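Local atomic coordinates of RNA 2'-o-ribose methyltransferase (Thermus thermophilus, PDB entry 1IPA), a protein that probably transfers a methyl group to the 2'-hydroxyl of a ribose in RNA, as other members of the TrmH (SpoU) family do. Residues A[50-55]-A[94-99]; A[30-35]-A[86-91]; A[4-9]-A[80-85]; A[25-30]-A[99-104]. All coordinates share one frame; numbering follows the deposited sequence.

How the contacts relate
All four contacts lie in the eL30-like domain, on or beside its five-stranded mixed sheet. Contact 1 pairs strand 47-53 with strand 96-101. Contact 4 pairs the far end of strand 96-101 with strand 28-32. Contacts 1 and 4 share Leu99, and their centres are about 17 Å apart. Contact 2 ties the end of strand 28-32 to the chain leaving helix 81-87. Its centre is about 9 Å from that of contact 1, and Glu32 OE2 also takes the N-H of Ala94. Contact 3 holds the start of the same helix, about 8 Å from contact 4 at the nearest atoms. The deep trefoil knot of the active site belongs to the separate methyltransferase domain, whose six-stranded parallel sheet enters none of them.

Contact 1. Residues A[50-55]-A[94-99]; sequences ALVWEG and AGLIAL
Leu51 and Ile97 form the hydrogen-bonded pair at the middle of this antiparallel contact. Leu51 N gives its hydrogen to Ile97 O at 2.8 Å, and the bond is almost straight at 175°. The return bond, from Ile97 N to Leu51 O, is longer at 3.3 Å, and its donor is tilted from the carbonyl plane. A third bond closes the end of the pairing. Trp53 N donates to Gly95 O at 2.9 Å and lies in the carbonyl plane, on a lone pair.

Two of these acceptors also receive CA-H contacts. Leu96 CA lies 3.4 Å from Leu51 O, and Val52 CA lies 3.3 Å from Gly95 O. Two N-H groups ahead of strand 96-101 find partners outside the two segments. Gly95 N bonds to the carboxylate of Glu61, and Ala94 N to that of Glu32. Ala50 and Val52 turn their backbone groups to strand 75-79.

The side chains follow the strand alternation. Ala50, Val52, Leu96 and Ala98 share one face; Leu51 and Ile97 share the other. Val52 and Leu96 run side by side, with Val52 CG2 against Leu96 CD1 at 3.8 Å. Leu96 holds CG anti to the backbone N (chi1 -171°). This points the branch at the neighbouring strand and brings Leu96 CD1 to 3.2 Å from Leu51 O. On the other face, Leu51 CB lies against Ile97 O. Trp53 sets its CB beside Gly95, while its ring leads off toward Glu81 and Leu84 of helix 81-87. The contact is a central antiparallel strand pair in the mixed sheet of the eL30-like domain.

Contact 2. Residues A[30-35]-A[86-91]; sequences LIEGAR and KLSVRD
Glu32 reaches from the end of strand 28-32 to the chain leaving helix 81-87, in the eL30-like domain. Its carboxylate meets two neighbouring residues there. Ser88 OG donates to Glu32 OE2 at 2.6 Å, and Val89 N donates to Glu32 OE1 at 3.1 Å. Both oxygens use their syn lone pairs. Glu32 CG is anti to the backbone N (chi1 168°) and the chain beyond it is extended, which carries the carboxylate across to these donors.

The side chains of Arg90 and Glu32 run antiparallel to each other. Glu32 CG lies over one face of the guanidinium, 3.3 Å from Arg90 NE. The carboxylate and guanidinium planes are 21° apart, but the direct salt bridge from Glu32 OE1 to Arg90 NE is long at 3.7 Å. A water spans the two groups, donating to Glu32 OE1 and accepting from Arg90 NE at the guanidinium edge. Another water donates to both Glu32 OE1 and Leu87 O. OE1 is thus held by one backbone N-H and two waters. OE2 has a second donor in Ala94 N, so both buried oxygens are well satisfied.

The next shell fixes the partners. Ser88 OG accepts from Arg90 N at 3.0 Å, forming an ST turn that shapes the chain just before the arginine. Gly33, the N-cap residue of helix 34-42, lies near the outer end of Arg90. Helix 9-15 packs on Leu87 through Ile11, Leu14 and Ala15. Toward that side the contact becomes apolar, with Leu30 CD1 set 4.3 Å from Leu87 CB.

Contact 3. Residues A[4-9]-A[80-85]; sequences TSTANP and SEAVLK
Ser80 meets Thr4 directly, at the start of helix 81-87. Ser80 OG donates to Thr4 O at 3.0 Å. The approach is from the side of the carbonyl, with a C=O...O angle of 101° and a tilt of 29° from its plane. The same hydroxyl accepts a weak capping bond from Val83 N, so it joins the loop to the first turn of the helix. Its chi1 of 79° places OG between the backbone N and the carbonyl carbon, within range of both partners. Ser80 CB packs against Thr4 CB at 3.6 Å. The backbone of Ser80 is also bonded to Ile3, which continues the link into strand 2-3.

Ala82 comes next on the side facing the loop. The methyl of Thr6 packs against the carbonyl oxygen of Ala82, CG2 to O 3.5 Å. The same methyl lies 4.3 Å from Ala82 CB.

Val83 turns CG2 into the curve of the loop. This methyl is 3.6 Å from Thr4 O and 3.7 Å from Ser5 O, and it also approaches Thr6 CG2. The loop is shaped by a type I beta turn from Ser5 to Asn8. Ser5 OG adds an ST turn by accepting from Ala7 N at 3.2 Å. Asn8 then caps helix 9-15 through Arg10 N. The contact joins a compact turn between strand 2-3 and helix 9-15 to a serine N-cap, at one edge of the eL30-like domain.

Contact 4. Residues A[25-30]-A[99-104]; sequences SQRRFL and LARMPE
Strands 28-30 and 99-101 run antiparallel, their axes approaching to 4.6 Å with 146° between their directions. Phe29 and Ala100 are the hydrogen-bonded pair. Ala100 N donates to Phe29 O at 2.7 Å, and Phe29 N donates to Ala100 O at 3.0 Å. Beyond the paired strands, Met102 N donates to Arg27 O at 2.8 Å, from above the carbonyl plane. Arg27 has positive phi, where the chain leaves helix 20-26 and enters the strand. Strand 28-32 is an outermost strand of the mixed sheet in the eL30-like domain, and this pairing attaches it to strand 96-101.

A chi1 of 64° swings the Phe29 ring across the strand pair onto Ala100. Ala100 CB makes a CH-pi contact over one ring face, 3.9 Å from the centroid. Met102 CA and Arg101 O meet the ring edge, and Pro103 CD packs near CE2. Tyr154 also meets this ring.

Leu30 CD2 and Leu99 CD1 touch on the other face, 4.2 Å apart. Farther along that face, Arg28 and Arg101 come close, with Arg28 NH2 3.1 Å from Arg101 NE. Their guanidinium planes are 51° apart. Both atoms are donors, so this is no hydrogen bond. Glu48 forms a salt bridge with Arg28 NE and probably eases the charge. Arg28 NH1 donates to the backbone O of Gln26 at 2.9 Å, with that oxygen in the guanidinium plane.

Contact 1. Residues A[50-55]-A[94-99]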
loop_
_atom_site.group_PDB
_atom_site.type_symbol
_atom_site.label_atom_id
_atom_site.label_comp_id
_atom_site.label_asym_id
_atom_site.label_seq_id
_atom_site.Cartn_x
_atom_site.Cartn_y
_atom_site.Cartn_z
ATOM N N ALA A 50 22.566 -6.080 0.978
ATOM C CA ALA A 50 22.177 -5.310 -0.187
ATOM C C ALA A 50 22.859 -5.836 -1.432
ATOM O O ALA A 50 24.056 -6.105 -1.426
ATOM C CB ALA A 50 22.529 -3.845 0.014
ATOM N N LEU A 51 22.090 -5.991 -2.500
ATOM C CA LEU A 51 22.642 -6.447 -3.763
ATOM C C LEU A 51 22.832 -5.204 -4.619
ATOM O O LEU A 51 22.034 -4.267 -4.539
ATOM C CB LEU A 51 21.694 -7.436 -4.445
ATOM C CG LEU A 51 21.795 -8.885 -3.960
ATOM C CD1 LEU A 51 21.506 -8.983 -2.469
ATOM C CD2 LEU A 51 20.818 -9.734 -4.752
ATOM N N VAL A 52 23.891 -5.200 -5.427
ATOM C CA VAL A 52 24.220 -4.062 -6.278
ATOM C C VAL A 52 24.566 -4.456 -7.711
ATOM O O VAL A 52 25.322 -5.397 -7.931
ATOM C CB VAL A 52 25.417 -3.304 -5.695
ATOM C CG1 VAL A 52 25.748 -2.096 -6.558
ATOM C CG2 VAL A 52 25.117 -2.894 -4.264
ATOM N N TRP A 53 24.010 -3.726 -8.676
ATOM C CA TRP A 53 24.260 -3.956 -10.103
ATOM C C TRP A 53 25.755 -3.792 -10.378
ATOM O O TRP A 53 26.353 -2.761 -10.047
ATOM C CB TRP A 53 23.457 -2.934 -10.922
ATOM C CG TRP A 53 23.729 -2.841 -12.417
ATOM C CD1 TRP A 53 23.712 -1.693 -13.180
ATOM C CD2 TRP A 53 23.963 -3.919 -13.338
ATOM N NE1 TRP A 53 23.917 -1.993 -14.507
ATOM C CE2 TRP A 53 24.074 -3.349 -14.633
ATOM C CE3 TRP A 53 24.088 -5.306 -13.199
ATOM C CZ2 TRP A 53 24.302 -4.121 -15.773
ATOM C CZ3 TRP A 53 24.316 -6.075 -14.336
ATOM C CH2 TRP A 53 24.420 -5.480 -15.606
ATOM N N GLU A 54 26.357 -4.816 -10.972
ATOM C CA GLU A 54 27.777 -4.789 -11.298
ATOM C C GLU A 54 28.053 -3.654 -12.287
ATOM O O GLU A 54 29.168 -3.138 -12.359
ATOM C CB GLU A 54 28.199 -6.130 -11.899
ATOM C CG GLU A 54 27.625 -6.390 -13.273
ATOM C CD GLU A 54 27.833 -7.817 -13.738
ATOM O OE1 GLU A 54 28.708 -8.504 -13.166
ATOM O OE2 GLU A 54 27.128 -8.245 -14.685
ATOM N N GLY A 55 27.021 -3.265 -13.034
ATOM C CA GLY A 55 27.157 -2.187 -14.000
ATOM C C GLY A 55 27.033 -0.790 -13.405
ATOM O O GLY A 55 26.976 0.195 -14.140
ATOM N N ALA A 94 15.670 -2.528 -10.481
ATOM C CA ALA A 94 16.494 -1.490 -9.880
ATOM C C ALA A 94 17.917 -2.025 -9.807
ATOM O O ALA A 94 18.157 -3.208 -10.048
ATOM C CB ALA A 94 15.995 -1.161 -8.495
ATOM N N GLY A 95 18.863 -1.153 -9.481
ATOM C CA GLY A 95 20.243 -1.588 -9.396
ATOM C C GLY A 95 20.579 -1.914 -7.959
ATOM O O GLY A 95 21.667 -2.406 -7.654
ATOM N N LEU A 96 19.622 -1.648 -7.077
ATOM C CA LEU A 96 19.801 -1.885 -5.653
ATOM C C LEU A 96 18.584 -2.566 -5.054
ATOM O O LEU A 96 17.485 -2.006 -5.060
ATOM C CB LEU A 96 20.050 -0.559 -4.938
ATOM C CG LEU A 96 20.459 -0.632 -3.468
ATOM C CD1 LEU A 96 21.831 -1.291 -3.350
ATOM C CD2 LEU A 96 20.490 0.778 -2.881
ATOM N N ILE A 97 18.788 -3.782 -4.554
ATOM C CA ILE A 97 17.731 -4.571 -3.924
ATOM C C ILE A 97 18.254 -5.012 -2.572
ATOM O O ILE A 97 19.384 -5.487 -2.473
ATOM C CB ILE A 97 17.405 -5.852 -4.710
ATOM C CG1 ILE A 97 16.888 -5.515 -6.106
ATOM C CG2 ILE A 97 16.380 -6.667 -3.940
ATOM C CD1 ILE A 97 16.516 -6.751 -6.924
ATOM N N ALA A 98 17.443 -4.881 -1.532
ATOM C CA ALA A 98 17.899 -5.272 -0.212
ATOM C C ALA A 98 17.107 -6.414 0.394
ATOM O O ALA A 98 15.985 -6.711 -0.023
ATOM C CB ALA A 98 17.865 -4.073 0.712
ATOM N N LEU A 99 17.720 -7.074 1.366
ATOM C CA LEU A 99 17.076 -8.159 2.084
ATOM C C LEU A 99 16.717 -7.523 3.411
ATOM O O LEU A 99 17.587 -6.984 4.098
ATOM C CB LEU A 99 18.047 -9.319 2.317
ATOM C CG LEU A 99 17.511 -10.499 3.136
ATOM C CD1 LEU A 99 16.305 -11.111 2.413
ATOM C CD2 LEU A 99 18.603 -11.548 3.332
#

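Contact 2. Residues A[30-35]-A[86-91]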
loop_
_atom_site.group_PDB
_atom_site.type_symbol
_atom_site.label_atom_id
_atom_site.label_comp_id
_atom_site.label_asym_id
_atom_site.label_seq_id
_atom_site.Cartn_x
_atom_site.Cartn_y
_atom_site.Cartn_z
ATOM N N LEU A 30 12.254 -8.913 0.346
ATOM C CA LEU A 30 13.098 -8.121 -0.519
ATOM C C LEU A 30 12.527 -6.736 -0.727
ATOM O O LEU A 30 11.308 -6.541 -0.755
ATOM C CB LEU A 30 13.248 -8.818 -1.871
ATOM C CG LEU A 30 13.787 -10.249 -1.836
ATOM C CD1 LEU A 30 13.488 -10.943 -3.155
ATOM C CD2 LEU A 30 15.273 -10.232 -1.539
ATOM N N ILE A 31 13.421 -5.766 -0.860
ATOM C CA ILE A 31 13.007 -4.402 -1.085
ATOM C C ILE A 31 13.755 -3.855 -2.299
ATOM O O ILE A 31 14.928 -3.495 -2.208
ATOM C CB ILE A 31 13.294 -3.530 0.144
ATOM C CG1 ILE A 31 12.620 -4.143 1.385
ATOM C CG2 ILE A 31 12.803 -2.113 -0.110
ATOM C CD1 ILE A 31 12.851 -3.363 2.693
ATOM N N GLU A 32 13.066 -3.815 -3.435
ATOM C CA GLU A 32 13.625 -3.316 -4.694
ATOM C C GLU A 32 13.433 -1.799 -4.871
ATOM O O GLU A 32 12.320 -1.284 -4.742
ATOM C CB GLU A 32 12.980 -4.068 -5.868
ATOM C CG GLU A 32 13.234 -3.492 -7.251
ATOM C CD GLU A 32 12.866 -4.473 -8.382
ATOM O OE1 GLU A 32 11.829 -5.172 -8.280
ATOM O OE2 GLU A 32 13.615 -4.536 -9.383
ATOM N N GLY A 33 14.525 -1.094 -5.158
ATOM C CA GLY A 33 14.445 0.339 -5.365
ATOM C C GLY A 33 15.071 1.167 -4.263
ATOM O O GLY A 33 14.809 0.946 -3.077
ATOM N N ALA A 34 15.885 2.139 -4.659
ATOM C CA ALA A 34 16.570 3.015 -3.717
ATOM C C ALA A 34 15.631 3.818 -2.822
ATOM O O ALA A 34 15.920 4.029 -1.635
ATOM C CB ALA A 34 17.491 3.954 -4.467
ATOM N N ARG A 35 14.512 4.281 -3.372
ATOM C CA ARG A 35 13.592 5.056 -2.546
ATOM C C ARG A 35 12.834 4.145 -1.580
ATOM O O ARG A 35 12.691 4.471 -0.401
ATOM C CB ARG A 35 12.601 5.857 -3.398
ATOM C CG ARG A 35 11.914 6.956 -2.592
ATOM C CD ARG A 35 12.957 7.918 -2.044
ATOM N NE ARG A 35 12.628 8.464 -0.732
ATOM C CZ ARG A 35 11.897 9.557 -0.517
ATOM N NH1 ARG A 35 11.396 10.250 -1.538
ATOM N NH2 ARG A 35 11.678 9.967 0.729
ATOM N N LYS A 86 15.811 -11.620 -11.672
ATOM C CA LYS A 86 15.238 -12.813 -11.059
ATOM C C LYS A 86 14.536 -12.454 -9.753
ATOM O O LYS A 86 13.524 -13.056 -9.402
ATOM C CB LYS A 86 16.337 -13.844 -10.779
ATOM C CG LYS A 86 15.824 -15.206 -10.326
ATOM C CD LYS A 86 15.034 -15.898 -11.429
ATOM C CE LYS A 86 14.858 -17.385 -11.127
ATOM N NZ LYS A 86 14.253 -18.157 -12.260
ATOM N N LEU A 87 15.091 -11.477 -9.035
ATOM C CA LEU A 87 14.533 -11.020 -7.769
ATOM C C LEU A 87 13.573 -9.842 -7.968
ATOM O O LEU A 87 12.904 -9.416 -7.029
ATOM C CB LEU A 87 15.652 -10.578 -6.818
ATOM C CG LEU A 87 16.611 -11.567 -6.134
ATOM C CD1 LEU A 87 15.971 -12.950 -6.003
ATOM C CD2 LEU A 87 17.887 -11.648 -6.910
ATOM N N SER A 88 13.515 -9.329 -9.195
ATOM C CA SER A 88 12.689 -8.177 -9.528
ATOM C C SER A 88 11.239 -8.468 -9.889
ATOM O O SER A 88 10.891 -9.564 -10.334
ATOM C CB SER A 88 13.340 -7.398 -10.677
ATOM O OG SER A 88 12.560 -6.273 -11.050
ATOM N N VAL A 89 10.396 -7.461 -9.701
ATOM C CA VAL A 89 8.984 -7.584 -10.017
ATOM C C VAL A 89 8.620 -6.458 -10.989
ATOM O O VAL A 89 7.453 -6.135 -11.169
ATOM C CB VAL A 89 8.126 -7.503 -8.726
ATOM C CG1 VAL A 89 8.034 -6.081 -8.228
ATOM C CG2 VAL A 89 6.769 -8.082 -8.973
ATOM N N ARG A 90 9.645 -5.878 -11.612
ATOM C CA ARG A 90 9.485 -4.785 -12.573
ATOM C C ARG A 90 9.943 -5.223 -13.963
ATOM O O ARG A 90 10.620 -6.239 -14.105
ATOM C CB ARG A 90 10.354 -3.596 -12.172
ATOM C CG ARG A 90 10.382 -3.291 -10.704
ATOM C CD ARG A 90 11.330 -2.147 -10.446
ATOM N NE ARG A 90 11.186 -1.624 -9.097
ATOM C CZ ARG A 90 11.758 -0.504 -8.677
ATOM N NH1 ARG A 90 12.510 0.195 -9.511
ATOM N NH2 ARG A 90 11.567 -0.079 -7.431
ATOM N N ASP A 91 9.587 -4.444 -14.986
ATOM C CA ASP A 91 10.018 -4.755 -16.346
ATOM C C ASP A 91 11.526 -4.555 -16.374
ATOM O O ASP A 91 12.263 -5.392 -16.894
ATOM C CB ASP A 91 9.346 -3.830 -17.362
ATOM C CG ASP A 91 7.861 -4.109 -17.514
ATOM O OD1 ASP A 91 7.502 -5.271 -17.810
ATOM O OD2 ASP A 91 7.054 -3.169 -17.341
HETATM O O HOH W 1 11.459 -7.057 -5.901
HETATM O O HOH W 2 9.892 -3.472 -7.423
#

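Contact 3. Residues A[4-9]-A[80-85]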
loop_
_atom_site.group_PDB
_atom_site.type_symbol
_atom_site.label_atom_id
_atom_site.label_comp_id
_atom_site.label_asym_id
_atom_site.label_seq_id
_atom_site.Cartn_x
_atom_site.Cartn_y
_atom_site.Cartn_z
ATOM N N THR A 4 26.706 -13.712 -10.796
ATOM C CA THR A 4 26.018 -13.484 -12.062
ATOM C C THR A 4 25.068 -14.607 -12.443
ATOM O O THR A 4 24.259 -14.456 -13.359
ATOM C CB THR A 4 27.029 -13.339 -13.210
ATOM O OG1 THR A 4 27.584 -14.626 -13.514
ATOM C CG2 THR A 4 28.161 -12.395 -12.807
ATOM N N SER A 5 25.177 -15.735 -11.752
ATOM C CA SER A 5 24.334 -16.883 -12.048
ATOM C C SER A 5 23.093 -16.935 -11.172
ATOM O O SER A 5 23.178 -16.837 -9.949
ATOM C CB SER A 5 25.133 -18.175 -11.875
ATOM O OG SER A 5 24.309 -19.310 -12.083
ATOM N N THR A 6 21.941 -17.100 -11.810
ATOM C CA THR A 6 20.679 -17.173 -11.092
ATOM C C THR A 6 20.580 -18.511 -10.358
ATOM O O THR A 6 19.727 -18.696 -9.490
ATOM C CB THR A 6 19.480 -17.015 -12.061
ATOM O OG1 THR A 6 19.475 -18.091 -13.004
ATOM C CG2 THR A 6 19.582 -15.696 -12.823
ATOM N N ALA A 7 21.473 -19.436 -10.710
ATOM C CA ALA A 7 21.505 -20.760 -10.102
ATOM C C ALA A 7 22.293 -20.736 -8.800
ATOM O O ALA A 7 22.238 -21.685 -8.017
ATOM C CB ALA A 7 22.127 -21.763 -11.068
ATOM N N ASN A 8 23.030 -19.650 -8.580
ATOM C CA ASN A 8 23.824 -19.478 -7.369
ATOM C C ASN A 8 22.904 -19.719 -6.167
ATOM O O ASN A 8 21.875 -19.064 -6.022
ATOM C CB ASN A 8 24.400 -18.059 -7.340
ATOM C CG ASN A 8 25.372 -17.840 -6.200
ATOM O OD1 ASN A 8 24.990 -17.824 -5.028
ATOM N ND2 ASN A 8 26.645 -17.668 -6.539
ATOM N N PRO A 9 23.272 -20.665 -5.288
ATOM C CA PRO A 9 22.477 -21.004 -4.098
ATOM C C PRO A 9 21.984 -19.816 -3.273
ATOM O O PRO A 9 20.887 -19.855 -2.715
ATOM C CB PRO A 9 23.407 -21.935 -3.311
ATOM C CG PRO A 9 24.770 -21.506 -3.749
ATOM C CD PRO A 9 24.595 -21.307 -5.225
ATOM N N SER A 80 24.709 -9.464 -11.093
ATOM C CA SER A 80 24.449 -9.264 -12.513
ATOM C C SER A 80 22.989 -8.887 -12.754
ATOM O O SER A 80 22.134 -9.041 -11.872
ATOM C CB SER A 80 24.782 -10.533 -13.304
ATOM O OG SER A 80 23.755 -11.505 -13.193
ATOM N N GLU A 81 22.707 -8.399 -13.958
ATOM C CA GLU A 81 21.364 -7.985 -14.333
ATOM C C GLU A 81 20.381 -9.154 -14.322
ATOM O O GLU A 81 19.247 -9.022 -13.858
ATOM C CB GLU A 81 21.390 -7.339 -15.722
ATOM C CG GLU A 81 20.049 -6.803 -16.188
ATOM C CD GLU A 81 20.122 -6.149 -17.557
ATOM O OE1 GLU A 81 19.099 -5.588 -18.000
ATOM O OE2 GLU A 81 21.199 -6.200 -18.189
ATOM N N ALA A 82 20.816 -10.300 -14.832
ATOM C CA ALA A 82 19.961 -11.474 -14.870
ATOM C C ALA A 82 19.529 -11.890 -13.463
ATOM O O ALA A 82 18.434 -12.406 -13.275
ATOM C CB ALA A 82 20.681 -12.617 -15.563
ATOM N N VAL A 83 20.396 -11.663 -12.482
ATOM C CA VAL A 83 20.096 -12.006 -11.099
ATOM C C VAL A 83 19.119 -11.010 -10.478
ATOM O O VAL A 83 18.167 -11.412 -9.814
ATOM C CB VAL A 83 21.378 -12.063 -10.252
ATOM C CG1 VAL A 83 21.034 -12.088 -8.772
ATOM C CG2 VAL A 83 22.172 -13.302 -10.617
ATOM N N LEU A 84 19.349 -9.716 -10.688
ATOM C CA LEU A 84 18.439 -8.701 -10.153
ATOM C C LEU A 84 17.049 -8.893 -10.754
ATOM O O LEU A 84 16.037 -8.729 -10.080
ATOM C CB LEU A 84 18.939 -7.292 -10.480
ATOM C CG LEU A 84 20.204 -6.833 -9.755
ATOM C CD1 LEU A 84 20.670 -5.514 -10.340
ATOM C CD2 LEU A 84 19.933 -6.716 -8.261
ATOM N N LYS A 85 17.020 -9.248 -12.032
ATOM C CA LYS A 85 15.779 -9.469 -12.757
ATOM C C LYS A 85 15.048 -10.651 -12.162
ATOM O O LYS A 85 13.818 -10.679 -12.135
ATOM C CB LYS A 85 16.088 -9.707 -14.242
ATOM C CG LYS A 85 14.916 -10.154 -15.096
ATOM C CD LYS A 85 15.145 -9.785 -16.575
ATOM C CE LYS A 85 16.429 -10.392 -17.176
ATOM N NZ LYS A 85 16.353 -11.873 -17.380
#

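Contact 4. Residues A[25-30]-A[99-104]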
loop_
_atom_site.group_PDB
_atom_site.type_symbol
_atom_site.label_atom_id
_atom_site.label_comp_id
_atom_site.label_asym_id
_atom_site.label_seq_id
_atom_site.Cartn_x
_atom_site.Cartn_y
_atom_site.Cartn_z
ATOM N N SER A 25 7.494 -17.437 6.937
ATOM C CA SER A 25 8.178 -18.405 7.770
ATOM C C SER A 25 9.585 -17.953 8.115
ATOM O O SER A 25 10.049 -18.184 9.225
ATOM C CB SER A 25 8.206 -19.777 7.090
ATOM O OG SER A 25 9.194 -19.824 6.086
ATOM N N GLN A 26 10.256 -17.290 7.182
ATOM C CA GLN A 26 11.622 -16.826 7.430
ATOM C C GLN A 26 11.695 -15.401 7.958
ATOM O O GLN A 26 12.771 -14.922 8.299
ATOM C CB GLN A 26 12.453 -16.910 6.160
ATOM C CG GLN A 26 12.662 -18.316 5.656
ATOM C CD GLN A 26 13.305 -18.326 4.290
ATOM O OE1 GLN A 26 12.749 -17.789 3.326
ATOM N NE2 GLN A 26 14.483 -18.926 4.195
ATOM N N ARG A 27 10.554 -14.729 8.026
ATOM C CA ARG A 27 10.503 -13.355 8.503
ATOM C C ARG A 27 11.459 -12.438 7.751
ATOM O O ARG A 27 12.134 -11.600 8.349
ATOM C CB ARG A 27 10.793 -13.299 9.999
ATOM C CG ARG A 27 9.688 -13.908 10.823
ATOM C CD ARG A 27 10.023 -13.915 12.290
ATOM N NE ARG A 27 9.047 -14.690 13.045
ATOM C CZ ARG A 27 9.093 -14.888 14.360
ATOM N NH1 ARG A 27 10.077 -14.366 15.086
ATOM N NH2 ARG A 27 8.146 -15.609 14.947
ATOM N N ARG A 28 11.507 -12.596 6.435
ATOM C CA ARG A 28 12.362 -11.764 5.604
ATOM C C ARG A 28 11.678 -11.429 4.281
ATOM O O ARG A 28 10.785 -12.154 3.832
ATOM C CB ARG A 28 13.695 -12.466 5.377
ATOM C CG ARG A 28 14.581 -12.387 6.603
ATOM C CD ARG A 28 15.815 -13.239 6.487
ATOM N NE ARG A 28 16.722 -12.989 7.604
ATOM C CZ ARG A 28 16.448 -13.260 8.876
ATOM N NH1 ARG A 28 15.284 -13.800 9.208
ATOM N NH2 ARG A 28 17.339 -12.983 9.819
ATOM N N PHE A 29 12.078 -10.317 3.676
ATOM C CA PHE A 29 11.496 -9.896 2.413
ATOM C C PHE A 29 12.456 -8.989 1.658
ATOM O O PHE A 29 13.356 -8.385 2.247
ATOM C CB PHE A 29 10.137 -9.195 2.631
ATOM C CG PHE A 29 10.220 -7.911 3.417
ATOM C CD1 PHE A 29 10.069 -6.680 2.780
ATOM C CD2 PHE A 29 10.429 -7.928 4.798
ATOM C CE1 PHE A 29 10.122 -5.488 3.497
ATOM C CE2 PHE A 29 10.483 -6.733 5.526
ATOM C CZ PHE A 29 10.326 -5.510 4.866
ATOM N N LEU A 30 12.254 -8.913 0.346
ATOM C CA LEU A 30 13.098 -8.121 -0.519
ATOM C C LEU A 30 12.527 -6.736 -0.727
ATOM O O LEU A 30 11.308 -6.541 -0.755
ATOM C CB LEU A 30 13.248 -8.818 -1.871
ATOM C CG LEU A 30 13.787 -10.249 -1.836
ATOM C CD1 LEU A 30 13.488 -10.943 -3.155
ATOM C CD2 LEU A 30 15.273 -10.232 -1.539
ATOM N N LEU A 99 17.720 -7.074 1.366
ATOM C CA LEU A 99 17.076 -8.159 2.084
ATOM C C LEU A 99 16.717 -7.523 3.411
ATOM O O LEU A 99 17.587 -6.984 4.098
ATOM C CB LEU A 99 18.047 -9.319 2.317
ATOM C CG LEU A 99 17.511 -10.499 3.136
ATOM C CD1 LEU A 99 16.305 -11.111 2.413
ATOM C CD2 LEU A 99 18.603 -11.548 3.332
ATOM N N ALA A 100 15.448 -7.584 3.783
ATOM C CA ALA A 100 15.019 -6.975 5.029
ATOM C C ALA A 100 14.435 -7.975 6.012
ATOM O O ALA A 100 13.967 -9.040 5.629
ATOM C CB ALA A 100 14.000 -5.888 4.733
ATOM N N ARG A 101 14.474 -7.609 7.288
ATOM C CA ARG A 101 13.926 -8.420 8.367
ATOM C C ARG A 101 12.472 -7.980 8.546
ATOM O O ARG A 101 12.202 -6.794 8.700
ATOM C CB ARG A 101 14.689 -8.137 9.660
ATOM C CG ARG A 101 15.536 -9.274 10.187
ATOM C CD ARG A 101 14.729 -10.237 11.058
ATOM N NE ARG A 101 15.610 -11.193 11.725
ATOM C CZ ARG A 101 15.210 -12.103 12.608
ATOM N NH1 ARG A 101 13.930 -12.193 12.941
ATOM N NH2 ARG A 101 16.096 -12.914 13.169
ATOM N N MET A 102 11.533 -8.921 8.522
ATOM C CA MET A 102 10.131 -8.567 8.710
ATOM C C MET A 102 9.965 -8.000 10.131
ATOM O O MET A 102 10.138 -8.704 11.117
ATOM C CB MET A 102 9.251 -9.802 8.511
ATOM C CG MET A 102 7.788 -9.509 8.271
ATOM S SD MET A 102 6.826 -10.996 8.001
ATOM C CE MET A 102 7.063 -11.215 6.297
ATOM N N PRO A 103 9.636 -6.706 10.239
ATOM C CA PRO A 103 9.431 -5.944 11.476
ATOM C C PRO A 103 8.699 -6.635 12.624
ATOM O O PRO A 103 8.037 -7.660 12.441
ATOM C CB PRO A 103 8.684 -4.710 10.991
ATOM C CG PRO A 103 9.311 -4.470 9.653
ATOM C CD PRO A 103 9.346 -5.864 9.063
ATOM N N GLU A 104 8.830 -6.042 13.810
ATOM C CA GLU A 104 8.195 -6.550 15.021
ATOM C C GLU A 104 6.730 -6.123 15.051
ATOM O O GLU A 104 6.355 -5.180 15.753
ATOM C CB GLU A 104 8.899 -6.009 16.271
ATOM C CG GLU A 104 10.380 -6.328 16.365
ATOM C CD GLU A 104 10.989 -5.868 17.683
ATOM O OE1 GLU A 104 10.849 -4.673 18.022
ATOM O OE2 GLU A 104 11.609 -6.702 18.381
#